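Local coordinates for mRNA-binding protein PUF3 (Saccharomyces cerevisiae, PDB 3K49), which binds the 3'-UTRs of mRNAs encoding mitochondrial proteins, represses COX17 mRNA by speeding its deadenylation and decay, and directs bound messages to the vicinity of mitochondria, at residues I82-F85 against F86-G89; E123-S127 against N128-E132; I190-L193 against L194-G197; I248-V251 against A252-V256. All coordinates share one frame; numbering follows the deposited sequence.

Interaction 1 (I82-F85 against F86-G89). With nucleotides of chain B.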
loop_
_atom_site.group_PDB
_atom_site.type_symbol
_atom_site.label_atom_id
_atom_site.label_comp_id
_atom_site.label_asym_id
_atom_site.label_seq_id
_atom_site.Cartn_x
_atom_site.Cartn_y
_atom_site.Cartn_z
ATOM N N ILE A 82 3.638 21.869 -14.086
ATOM C CA ILE A 82 4.845 21.904 -13.267
ATOM C C ILE A 82 5.530 20.528 -13.214
ATOM O O ILE A 82 6.749 20.426 -13.366
ATOM C CB ILE A 82 4.558 22.431 -11.866
ATOM C CG1 ILE A 82 3.814 23.749 -11.987
ATOM C CG2 ILE A 82 5.862 22.635 -11.119
ATOM C CD1 ILE A 82 4.486 24.679 -12.989
ATOM N N GLN A 83 4.742 19.476 -13.027
ATOM C CA GLN A 83 5.265 18.116 -13.026
ATOM C C GLN A 83 5.988 17.783 -14.326
ATOM O O GLN A 83 7.040 17.114 -14.307
ATOM C CB GLN A 83 4.141 17.114 -12.812
ATOM C CG GLN A 83 3.451 17.229 -11.455
ATOM C CD GLN A 83 2.443 16.111 -11.236
ATOM O OE1 GLN A 83 2.761 14.914 -11.369
ATOM N NE2 GLN A 83 1.215 16.492 -10.933
ATOM N N LYS A 84 5.430 18.230 -15.457
ATOM C CA LYS A 84 6.049 17.908 -16.744
ATOM C C LYS A 84 7.394 18.581 -16.870
ATOM O O LYS A 84 8.269 18.092 -17.561
ATOM C CB LYS A 84 5.169 18.261 -17.942
ATOM C CG LYS A 84 3.979 17.353 -18.144
ATOM C CD LYS A 84 4.402 15.975 -18.556
ATOM C CE LYS A 84 3.309 14.987 -18.209
ATOM N NZ LYS A 84 2.767 15.256 -16.832
ATOM N N PHE A 85 7.581 19.700 -16.195
ATOM C CA PHE A 85 8.900 20.306 -16.225
ATOM C C PHE A 85 9.947 19.510 -15.433
ATOM O O PHE A 85 11.145 19.599 -15.732
ATOM C CB PHE A 85 8.847 21.787 -15.839
ATOM C CG PHE A 85 8.513 22.681 -17.005
ATOM C CD1 PHE A 85 7.257 23.267 -17.119
ATOM C CD2 PHE A 85 9.453 22.901 -18.017
ATOM C CE1 PHE A 85 6.938 24.070 -18.210
ATOM C CE2 PHE A 85 9.151 23.702 -19.109
ATOM C CZ PHE A 85 7.889 24.294 -19.206
ATOM N N PHE A 86 9.512 18.731 -14.435
ATOM C CA PHE A 86 10.450 17.831 -13.752
ATOM C C PHE A 86 10.747 16.597 -14.617
ATOM O O PHE A 86 11.853 16.075 -14.628
ATOM C CB PHE A 86 9.959 17.421 -12.350
ATOM C CG PHE A 86 10.155 18.487 -11.296
ATOM C CD1 PHE A 86 9.063 19.176 -10.762
ATOM C CD2 PHE A 86 11.433 18.803 -10.844
ATOM C CE1 PHE A 86 9.247 20.155 -9.793
ATOM C CE2 PHE A 86 11.632 19.788 -9.878
ATOM C CZ PHE A 86 10.543 20.460 -9.346
ATOM N N GLU A 87 9.743 16.144 -15.347
ATOM C CA GLU A 87 9.875 15.008 -16.237
ATOM C C GLU A 87 10.633 15.330 -17.557
ATOM O O GLU A 87 11.488 14.556 -18.017
ATOM C CB GLU A 87 8.474 14.480 -16.544
ATOM C CG GLU A 87 8.412 13.162 -17.286
ATOM C CD GLU A 87 7.001 12.584 -17.304
ATOM O OE1 GLU A 87 6.814 11.468 -17.833
ATOM O OE2 GLU A 87 6.074 13.251 -16.792
ATOM N N PHE A 88 10.329 16.469 -18.167
ATOM C CA PHE A 88 10.875 16.785 -19.489
ATOM C C PHE A 88 11.774 18.000 -19.463
ATOM O O PHE A 88 12.251 18.433 -20.501
ATOM C CB PHE A 88 9.744 16.975 -20.516
ATOM C CG PHE A 88 8.955 15.727 -20.746
ATOM C CD1 PHE A 88 7.694 15.573 -20.201
ATOM C CD2 PHE A 88 9.509 14.669 -21.456
ATOM C CE1 PHE A 88 6.982 14.391 -20.382
ATOM C CE2 PHE A 88 8.807 13.483 -21.641
ATOM C CZ PHE A 88 7.539 13.347 -21.100
ATOM N N GLY A 89 12.008 18.538 -18.270
ATOM C CA GLY A 89 12.770 19.762 -18.127
ATOM C C GLY A 89 14.266 19.546 -18.155
ATOM O O GLY A 89 14.744 18.416 -18.018
ATOM P P U B 9 -8.388 12.055 -4.438
ATOM O OP1 U B 9 -9.681 12.777 -4.553
ATOM O OP2 U B 9 -8.354 10.582 -4.555
ATOM O "O5'" U B 9 -7.397 12.643 -5.541
ATOM C "C5'" U B 9 -7.748 12.610 -6.916
ATOM C "C4'" U B 9 -7.448 13.955 -7.526
ATOM O "O4'" U B 9 -6.030 14.172 -7.502
ATOM C "C3'" U B 9 -7.790 14.138 -8.990
ATOM O "O3'" U B 9 -9.160 14.494 -9.069
ATOM C "C2'" U B 9 -6.898 15.314 -9.392
ATOM O "O2'" U B 9 -7.570 16.553 -9.243
ATOM C "C1'" U B 9 -5.731 15.222 -8.395
ATOM N N1 U B 9 -4.399 14.957 -8.984
ATOM C C2 U B 9 -3.667 16.024 -9.443
ATOM O O2 U B 9 -4.065 17.175 -9.373
ATOM N N3 U B 9 -2.439 15.700 -9.976
ATOM C C4 U B 9 -1.888 14.437 -10.075
ATOM O O4 U B 9 -0.804 14.281 -10.629
ATOM C C5 U B 9 -2.709 13.384 -9.556
ATOM C C6 U B 9 -3.903 13.672 -9.048
#

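Interaction 2 (E123-S127 against N128-E132)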
loop_
_atom_site.group_PDB
_atom_site.type_symbol
_atom_site.label_atom_id
_atom_site.label_comp_id
_atom_site.label_asym_id
_atom_site.label_seq_id
_atom_site.Cartn_x
_atom_site.Cartn_y
_atom_site.Cartn_z
ATOM N N GLU A 123 11.122 12.121 -7.332
ATOM C CA GLU A 123 11.443 11.170 -8.376
ATOM C C GLU A 123 12.498 11.647 -9.387
ATOM O O GLU A 123 13.238 10.815 -9.938
ATOM C CB GLU A 123 10.164 10.813 -9.138
ATOM C CG GLU A 123 9.390 9.657 -8.557
ATOM C CD GLU A 123 8.100 9.415 -9.310
ATOM O OE1 GLU A 123 7.853 10.171 -10.260
ATOM O OE2 GLU A 123 7.334 8.482 -8.967
ATOM N N TYR A 124 12.561 12.954 -9.660
ATOM C CA TYR A 124 13.383 13.433 -10.788
ATOM C C TYR A 124 14.628 14.257 -10.478
ATOM O O TYR A 124 15.502 14.355 -11.321
ATOM C CB TYR A 124 12.527 14.150 -11.838
ATOM C CG TYR A 124 11.681 13.202 -12.644
ATOM C CD1 TYR A 124 12.187 12.597 -13.789
ATOM C CD2 TYR A 124 10.384 12.890 -12.248
ATOM C CE1 TYR A 124 11.428 11.726 -14.529
ATOM C CE2 TYR A 124 9.613 12.013 -12.986
ATOM C CZ TYR A 124 10.146 11.427 -14.133
ATOM O OH TYR A 124 9.390 10.541 -14.876
ATOM N N ILE A 125 14.720 14.849 -9.294
ATOM C CA ILE A 125 15.858 15.719 -8.977
ATOM C C ILE A 125 17.053 14.927 -8.440
ATOM O O ILE A 125 16.966 13.715 -8.227
ATOM C CB ILE A 125 15.448 16.833 -8.007
ATOM C CG1 ILE A 125 14.974 16.246 -6.683
ATOM C CG2 ILE A 125 14.330 17.640 -8.617
ATOM C CD1 ILE A 125 14.582 17.273 -5.646
ATOM N N ASP A 126 18.181 15.595 -8.235
ATOM C CA ASP A 126 19.375 14.854 -7.827
ATOM C C ASP A 126 19.344 14.539 -6.335
ATOM O O ASP A 126 18.720 15.255 -5.536
ATOM C CB ASP A 126 20.680 15.568 -8.237
ATOM C CG ASP A 126 20.945 16.853 -7.436
ATOM O OD1 ASP A 126 20.441 16.994 -6.298
ATOM O OD2 ASP A 126 21.676 17.731 -7.951
ATOM N N SER A 127 20.040 13.471 -5.971
ATOM C CA SER A 127 19.924 12.884 -4.647
ATOM C C SER A 127 20.093 13.931 -3.553
ATOM O O SER A 127 19.401 13.889 -2.540
ATOM C CB SER A 127 20.918 11.727 -4.474
ATOM O OG SER A 127 22.226 12.211 -4.238
ATOM N N ASN A 128 20.995 14.884 -3.769
ATOM C CA ASN A 128 21.264 15.921 -2.774
ATOM C C ASN A 128 20.120 16.898 -2.609
ATOM O O ASN A 128 19.872 17.395 -1.511
ATOM C CB ASN A 128 22.536 16.688 -3.126
ATOM C CG ASN A 128 23.763 15.802 -3.117
ATOM O OD1 ASN A 128 23.888 14.899 -2.281
ATOM N ND2 ASN A 128 24.674 16.045 -4.055
ATOM N N GLN A 129 19.433 17.191 -3.704
ATOM C CA GLN A 129 18.299 18.096 -3.644
ATOM C C GLN A 129 17.126 17.430 -2.937
ATOM O O GLN A 129 16.352 18.107 -2.266
ATOM C CB GLN A 129 17.892 18.570 -5.041
ATOM C CG GLN A 129 18.763 19.677 -5.572
ATOM C CD GLN A 129 18.613 19.884 -7.062
ATOM O OE1 GLN A 129 18.501 18.926 -7.836
ATOM N NE2 GLN A 129 18.631 21.144 -7.477
ATOM N N ARG A 130 16.996 16.112 -3.081
ATOM C CA ARG A 130 15.939 15.384 -2.388
ATOM C C ARG A 130 16.035 15.571 -0.881
ATOM O O ARG A 130 15.085 16.020 -0.225
ATOM C CB ARG A 130 16.005 13.899 -2.705
ATOM C CG ARG A 130 15.490 13.532 -4.050
ATOM C CD ARG A 130 15.833 12.087 -4.334
ATOM N NE ARG A 130 15.914 11.876 -5.770
ATOM C CZ ARG A 130 16.654 10.939 -6.340
ATOM N NH1 ARG A 130 17.379 10.122 -5.584
ATOM N NH2 ARG A 130 16.682 10.833 -7.664
ATOM N N ILE A 131 17.197 15.238 -0.335
ATOM C CA ILE A 131 17.397 15.276 1.107
ATOM C C ILE A 131 17.317 16.726 1.603
ATOM O O ILE A 131 16.750 17.021 2.661
ATOM C CB ILE A 131 18.721 14.563 1.523
ATOM C CG1 ILE A 131 18.916 14.655 3.037
ATOM C CG2 ILE A 131 19.911 15.139 0.776
ATOM C CD1 ILE A 131 17.741 14.080 3.837
ATOM N N GLU A 132 17.854 17.637 0.810
ATOM C CA GLU A 132 17.811 19.058 1.135
ATOM C C GLU A 132 16.378 19.541 1.348
ATOM O O GLU A 132 16.095 20.254 2.312
ATOM C CB GLU A 132 18.479 19.848 0.012
ATOM C CG GLU A 132 18.810 21.290 0.322
ATOM C CD GLU A 132 19.394 22.005 -0.897
ATOM O OE1 GLU A 132 19.027 23.175 -1.136
ATOM O OE2 GLU A 132 20.207 21.394 -1.630
#

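Interaction 3 (I190-L193 against L194-G197). With nucleotides of chain B.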
loop_
_atom_site.group_PDB
_atom_site.type_symbol
_atom_site.label_atom_id
_atom_site.label_comp_id
_atom_site.label_asym_id
_atom_site.label_seq_id
_atom_site.Cartn_x
_atom_site.Cartn_y
_atom_site.Cartn_z
ATOM N N ILE A 190 4.682 2.652 8.088
ATOM C CA ILE A 190 5.309 1.558 8.801
ATOM C C ILE A 190 5.747 0.481 7.804
ATOM O O ILE A 190 6.876 -0.005 7.850
ATOM C CB ILE A 190 4.362 0.950 9.861
ATOM C CG1 ILE A 190 4.077 1.969 10.967
ATOM C CG2 ILE A 190 4.951 -0.347 10.414
ATOM C CD1 ILE A 190 5.323 2.679 11.442
ATOM N N GLN A 191 4.853 0.119 6.895
ATOM C CA GLN A 191 5.196 -0.845 5.872
ATOM C C GLN A 191 6.420 -0.403 5.041
ATOM O O GLN A 191 7.256 -1.235 4.670
ATOM C CB GLN A 191 3.974 -1.152 4.998
ATOM C CG GLN A 191 2.920 -1.972 5.752
ATOM C CD GLN A 191 1.639 -2.228 4.962
ATOM O OE1 GLN A 191 1.653 -2.842 3.894
ATOM N NE2 GLN A 191 0.517 -1.781 5.513
ATOM N N ARG A 192 6.545 0.898 4.773
ATOM C CA ARG A 192 7.698 1.373 4.012
ATOM C C ARG A 192 8.953 1.363 4.872
ATOM O O ARG A 192 10.030 0.985 4.398
ATOM C CB ARG A 192 7.464 2.769 3.416
ATOM C CG ARG A 192 6.525 2.768 2.241
ATOM C CD ARG A 192 7.208 2.169 1.039
ATOM N NE ARG A 192 6.383 2.281 -0.164
ATOM C CZ ARG A 192 5.675 1.281 -0.684
ATOM N NH1 ARG A 192 5.689 0.089 -0.105
ATOM N NH2 ARG A 192 4.952 1.472 -1.782
ATOM N N LEU A 193 8.817 1.766 6.138
ATOM C CA LEU A 193 9.986 1.835 6.998
ATOM C C LEU A 193 10.589 0.440 7.128
ATOM O O LEU A 193 11.807 0.274 7.057
ATOM C CB LEU A 193 9.654 2.443 8.355
ATOM C CG LEU A 193 9.441 3.969 8.287
ATOM C CD1 LEU A 193 9.016 4.557 9.636
ATOM C CD2 LEU A 193 10.699 4.674 7.784
ATOM N N LEU A 194 9.728 -0.566 7.272
ATOM C CA LEU A 194 10.180 -1.949 7.335
ATOM C C LEU A 194 10.864 -2.389 6.041
ATOM O O LEU A 194 11.944 -2.956 6.093
ATOM C CB LEU A 194 9.024 -2.879 7.669
ATOM C CG LEU A 194 8.465 -2.736 9.088
ATOM C CD1 LEU A 194 7.231 -3.605 9.239
ATOM C CD2 LEU A 194 9.519 -3.102 10.121
ATOM N N GLU A 195 10.248 -2.104 4.890
ATOM C CA GLU A 195 10.781 -2.530 3.599
ATOM C C GLU A 195 12.160 -1.927 3.311
ATOM O O GLU A 195 13.069 -2.629 2.879
ATOM C CB GLU A 195 9.811 -2.190 2.460
ATOM C CG GLU A 195 10.340 -2.614 1.078
ATOM C CD GLU A 195 9.692 -1.865 -0.099
ATOM O OE1 GLU A 195 10.219 -1.951 -1.239
ATOM O OE2 GLU A 195 8.666 -1.185 0.113
ATOM N N PHE A 196 12.305 -0.634 3.591
ATOM C CA PHE A 196 13.498 0.127 3.247
ATOM C C PHE A 196 14.457 0.343 4.404
ATOM O O PHE A 196 15.551 0.869 4.209
ATOM C CB PHE A 196 13.098 1.504 2.676
ATOM C CG PHE A 196 12.544 1.445 1.270
ATOM C CD1 PHE A 196 11.224 1.089 1.041
ATOM C CD2 PHE A 196 13.344 1.731 0.185
ATOM C CE1 PHE A 196 10.715 1.018 -0.251
ATOM C CE2 PHE A 196 12.833 1.681 -1.112
ATOM C CZ PHE A 196 11.519 1.322 -1.329
ATOM N N GLY A 197 14.048 -0.038 5.612
ATOM C CA GLY A 197 14.846 0.218 6.802
ATOM C C GLY A 197 16.022 -0.731 6.972
ATOM O O GLY A 197 16.025 -1.854 6.446
ATOM P P A B 6 -11.061 -2.085 1.083
ATOM O OP1 A B 6 -12.136 -1.213 0.552
ATOM O OP2 A B 6 -10.338 -2.996 0.158
ATOM O "O5'" A B 6 -9.971 -1.156 1.788
ATOM C "C5'" A B 6 -10.307 -0.390 2.933
ATOM C "C4'" A B 6 -9.081 0.343 3.451
ATOM O "O4'" A B 6 -8.049 -0.601 3.838
ATOM C "C3'" A B 6 -8.350 1.247 2.462
ATOM O "O3'" A B 6 -9.041 2.484 2.299
ATOM C "C2'" A B 6 -7.009 1.434 3.166
ATOM O "O2'" A B 6 -7.073 2.370 4.223
ATOM C "C1'" A B 6 -6.785 0.054 3.765
ATOM N N9 A B 6 -5.872 -0.791 3.002
ATOM C C8 A B 6 -6.146 -1.537 1.880
ATOM N N7 A B 6 -5.114 -2.221 1.438
ATOM C C5 A B 6 -4.097 -1.895 2.331
ATOM C C6 A B 6 -2.746 -2.302 2.417
ATOM N N6 A B 6 -2.179 -3.147 1.548
ATOM N N1 A B 6 -2.003 -1.806 3.425
ATOM C C2 A B 6 -2.585 -0.949 4.281
ATOM N N3 A B 6 -3.839 -0.486 4.300
ATOM C C4 A B 6 -4.548 -1.009 3.288
#

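Interaction 4 (I248-V251 against A252-V256)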
loop_
_atom_site.group_PDB
_atom_site.type_symbol
_atom_site.label_atom_id
_atom_site.label_comp_id
_atom_site.label_asym_id
_atom_site.label_seq_id
_atom_site.Cartn_x
_atom_site.Cartn_y
_atom_site.Cartn_z
ATOM N N ILE A 248 2.508 -16.753 13.795
ATOM C CA ILE A 248 2.047 -18.110 13.567
ATOM C C ILE A 248 1.517 -18.743 14.871
ATOM O O ILE A 248 0.410 -19.297 14.926
ATOM C CB ILE A 248 3.193 -18.992 13.046
ATOM C CG1 ILE A 248 3.743 -18.452 11.722
ATOM C CG2 ILE A 248 2.724 -20.421 12.886
ATOM C CD1 ILE A 248 2.717 -18.388 10.599
ATOM N N GLU A 249 2.319 -18.668 15.926
ATOM C CA GLU A 249 1.924 -19.254 17.199
ATOM C C GLU A 249 0.622 -18.647 17.657
ATOM O O GLU A 249 -0.262 -19.373 18.094
ATOM C CB GLU A 249 3.017 -19.090 18.253
ATOM C CG GLU A 249 4.222 -19.984 17.993
ATOM C CD GLU A 249 5.478 -19.512 18.720
ATOM O OE1 GLU A 249 5.522 -18.336 19.151
ATOM O OE2 GLU A 249 6.428 -20.320 18.851
ATOM N N THR A 250 0.482 -17.330 17.513
ATOM C CA THR A 250 -0.738 -16.658 17.950
ATOM C C THR A 250 -1.918 -17.061 17.096
ATOM O O THR A 250 -3.016 -17.241 17.609
ATOM C CB THR A 250 -0.605 -15.133 17.942
ATOM O OG1 THR A 250 0.491 -14.740 18.776
ATOM C CG2 THR A 250 -1.876 -14.502 18.474
ATOM N N VAL A 251 -1.691 -17.212 15.792
ATOM C CA VAL A 251 -2.751 -17.653 14.892
ATOM C C VAL A 251 -3.113 -19.112 15.184
ATOM O O VAL A 251 -4.282 -19.505 15.113
ATOM C CB VAL A 251 -2.362 -17.527 13.406
ATOM C CG1 VAL A 251 -3.500 -18.024 12.530
ATOM C CG2 VAL A 251 -2.008 -16.094 13.056
ATOM N N ALA A 252 -2.107 -19.916 15.510
ATOM C CA ALA A 252 -2.353 -21.293 15.895
ATOM C C ALA A 252 -3.316 -21.356 17.094
ATOM O O ALA A 252 -4.326 -22.064 17.063
ATOM C CB ALA A 252 -1.049 -21.993 16.207
ATOM N N ASN A 253 -3.019 -20.592 18.139
ATOM C CA ASN A 253 -3.840 -20.603 19.350
ATOM C C ASN A 253 -5.287 -20.126 19.146
ATOM O O ASN A 253 -6.135 -20.299 20.029
ATOM C CB ASN A 253 -3.182 -19.763 20.445
ATOM C CG ASN A 253 -1.811 -20.272 20.830
ATOM O OD1 ASN A 253 -1.546 -21.475 20.778
ATOM N ND2 ASN A 253 -0.925 -19.356 21.230
ATOM N N ASN A 254 -5.577 -19.538 17.989
ATOM C CA ASN A 254 -6.889 -18.931 17.768
ATOM C C ASN A 254 -7.481 -19.232 16.407
ATOM O O ASN A 254 -8.352 -18.498 15.925
ATOM C CB ASN A 254 -6.793 -17.416 17.930
ATOM C CG ASN A 254 -6.422 -17.014 19.333
ATOM O OD1 ASN A 254 -7.291 -16.901 20.202
ATOM N ND2 ASN A 254 -5.124 -16.810 19.574
ATOM N N VAL A 255 -7.013 -20.310 15.791
ATOM C CA VAL A 255 -7.295 -20.544 14.387
ATOM C C VAL A 255 -8.740 -20.309 14.018
ATOM O O VAL A 255 -9.045 -19.644 13.029
ATOM C CB VAL A 255 -6.957 -21.964 13.974
ATOM C CG1 VAL A 255 -7.334 -22.154 12.517
ATOM C CG2 VAL A 255 -5.476 -22.227 14.184
ATOM N N VAL A 256 -9.637 -20.875 14.805
ATOM C CA VAL A 256 -11.044 -20.820 14.451
ATOM C C VAL A 256 -11.653 -19.425 14.590
ATOM O O VAL A 256 -12.369 -18.984 13.695
ATOM C CB VAL A 256 -11.864 -21.870 15.223
ATOM C CG1 VAL A 256 -13.365 -21.646 15.019
ATOM C CG2 VAL A 256 -11.453 -23.255 14.769
#

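Interaction 1 (I82-F85 against F86-G89)
Lys84 lies alongside both Glu87 and Phe88, pointing the same way as each, a local i to i+3 and i to i+4 cluster on one helix. The Phe88 ring stands edge-on to the lysine, whose CD lies in the ring plane 3.5 Å from Phe88 CE1. Over one face of the same ring sits Glu87 CG, 3.6 Å above the plane and offset toward the rim. Bends at chi2 (-68°) and chi4 (-44°) fold the lysine chain along these neighbours. Its NZ stands 3.9 Å from Glu87 OE2, a long salt bridge; the stronger partner of that carboxylate is Lys120 of helix 114-124. Gln83 turns elsewhere: its extended chain carries NE2 to O4 of U9 of chain B, at 3.0 Å and a nearly straight 173°. NE2 also makes a weak hydrogen bond with Asn79 OD1, which may limit rotation of the amide. The Asn/Gln pair is the familiar uracil-reading combination of PUF repeats. A leucine at Gln83 would probably leave U9 O4 without this donor and blunt recognition of the base. Around the cluster, helix 40-50 packs on Lys84 and Phe85, helix 91-101 on Phe85 and Phe86, and helix 114-124 on Ile82, Gln83, Phe86 and Glu87.

Interaction 2 (E123-S127 against N128-E132)
Between Asp126 and Arg130 the backbone starts a new helical turn, Arg130 N donating to Asp126 O at 3.1 Å just after the chain has left helix 114-124. Asp126 and Gln129 form a capping box. The carboxylate's OD1 is met nearly head-on by Gln129 N at 2.8 Å, and the return bond, Asp126 N to Gln129 OE1 at 3.4 Å, is weak. With CG set between its backbone N and carbonyl carbon (chi1 70°), the aspartate curls over the first turn, where its charge would be expected to suit the helix start. The two side chains cross at about a right angle, and the glutamine's NE2 is hydrogen-bonded to Asn95 OD1. Ile125 crosses Gln129 at a slant, its CD1 3.6 Å from Gln129 CB. Arg130 slides past Ile125 in the opposite direction until one face of its guanidinium lies over Ser127 N, 4.2 Å from the plane; its NE reaches Leu122 O through a weak hydrogen bond. A methionine in its place would probably leave Leu122 O without this donor and Ser127 N without the flat group facing it. The corner joins helix 114-124 to helix 127-134, with Ile125 packed on Phe86 of helix 79-88 and on Val98 of helix 91-101.

Interaction 3 (I190-L193 against L194-G197)
Arg192 O receives Phe196 N at 2.9 Å, a straight helical bond, and the same oxygen lies at the edge of the Phe196 ring, in its plane, with Phe196 CD1 3.6 Å away. One carbonyl thus meets both the backbone and the aromatic rim of the residue four places on. The arginine side chain runs beside that ring and beside Glu195, pointing the same way as each. A bend at chi2 (-73°) takes CD to within 3.9 Å of Phe196 CE1 and lets NH1 reach Glu195 OE2 in a salt bridge of 3.2 Å. Guanidinium and carboxylate planes stand 83° apart, so the two groups do not form a flat, two-pronged pair. Glu159 of helix 150-160 takes the arginine's NE in a second salt bridge, this one between helices. On another side of the helix, Ile190 CG2 and Leu194 CD1 touch at 4.1 Å, and Leu194 packs on Tyr228 and Ile205. Gln191 projects from the RNA-binding surface: its NE2 donates to N1 of A6 of chain B at 3.3 Å (159°), a slightly long bond, and makes a weak bond with Cys187 O. Cysteine and glutamine at these places are the adenine-reading pair of classical PUF repeats. The chemistry implies a division of labour: an amide N-H matched to an acceptor on the base, and a positive charge shared between two carboxylates, Glu195 on its own helix and Glu159 on helix 150-160, of which the second is likely to help hold the two helices together.

Interaction 4 (I248-V251 against A252-V256)
Asn254 folds back along Thr250, the two side chains lying alongside and pointing the same way. Starting at its root, Asn254 CB sits 3.8 Å from Thr250 O, and CG keeps that distance from the same oxygen. With CG beside the backbone N (chi1 -64°), the amide is brought round so that ND2 closes on Thr250 O at 2.9 Å. This bond is almost straight, 172°, and well oriented on both partners: the nitrogen lies in the carbonyl plane, and the oxygen is only 3° out of the amide plane. At the tip ND2 also grazes the methyl Thr250 CG2, while the threonine's hydroxyl is engaged with Glu246 O. Although Asn254 holds the N-cap position of helix 255-259, its side chain makes no capping bond there and instead closes the end of helix 238-252. This is a helix-to-helix corner of the Pumilio superhelix, falling where the sixth repeat passes into the seventh. The backbone N of Asn254 bonds to Val251 O at 3.2 Å, approaching from well above the carbonyl plane, as suits a chain that is leaving the helix. Ala252 N, two residues earlier, still makes a regular bond to Ile248 O at 2.7 Å, and its CB rests against the carbonyls of Ile248 and Glu249. Beyond the corner Val255 turns CG2 toward Val251 O and packs on Ile283 of helix 277-284. Val251 itself faces Val267, Val268 and Ser271 of helix 264-274, and Ile217 of helix 213-218.

In the fold
All four contacts belong to the Pumilio homology domain, the RNA-binding C-terminal part of the longer protein, a curved all-helical stack. They follow in series: Pumilio repeats 2, 3 and 5, then the passage from 6 to 7. Interactions 1 and 2, 14 Å between centres, touch where Phe86 meets Tyr124 and Ile125. Interaction 3 lies nearer mid-arc, its centre 20 Å from that of interaction 2 and 26 Å from that of interaction 4. The centres of interactions 1 and 4 are 51 Å apart, on opposite sides of the chain's centre. Helices of interactions 1 and 3 meet U9 and A6 of chain B, later repeats taking earlier nucleotides, so RNA and protein run antiparallel; interactions 2 and 4 are corners linking successive helices.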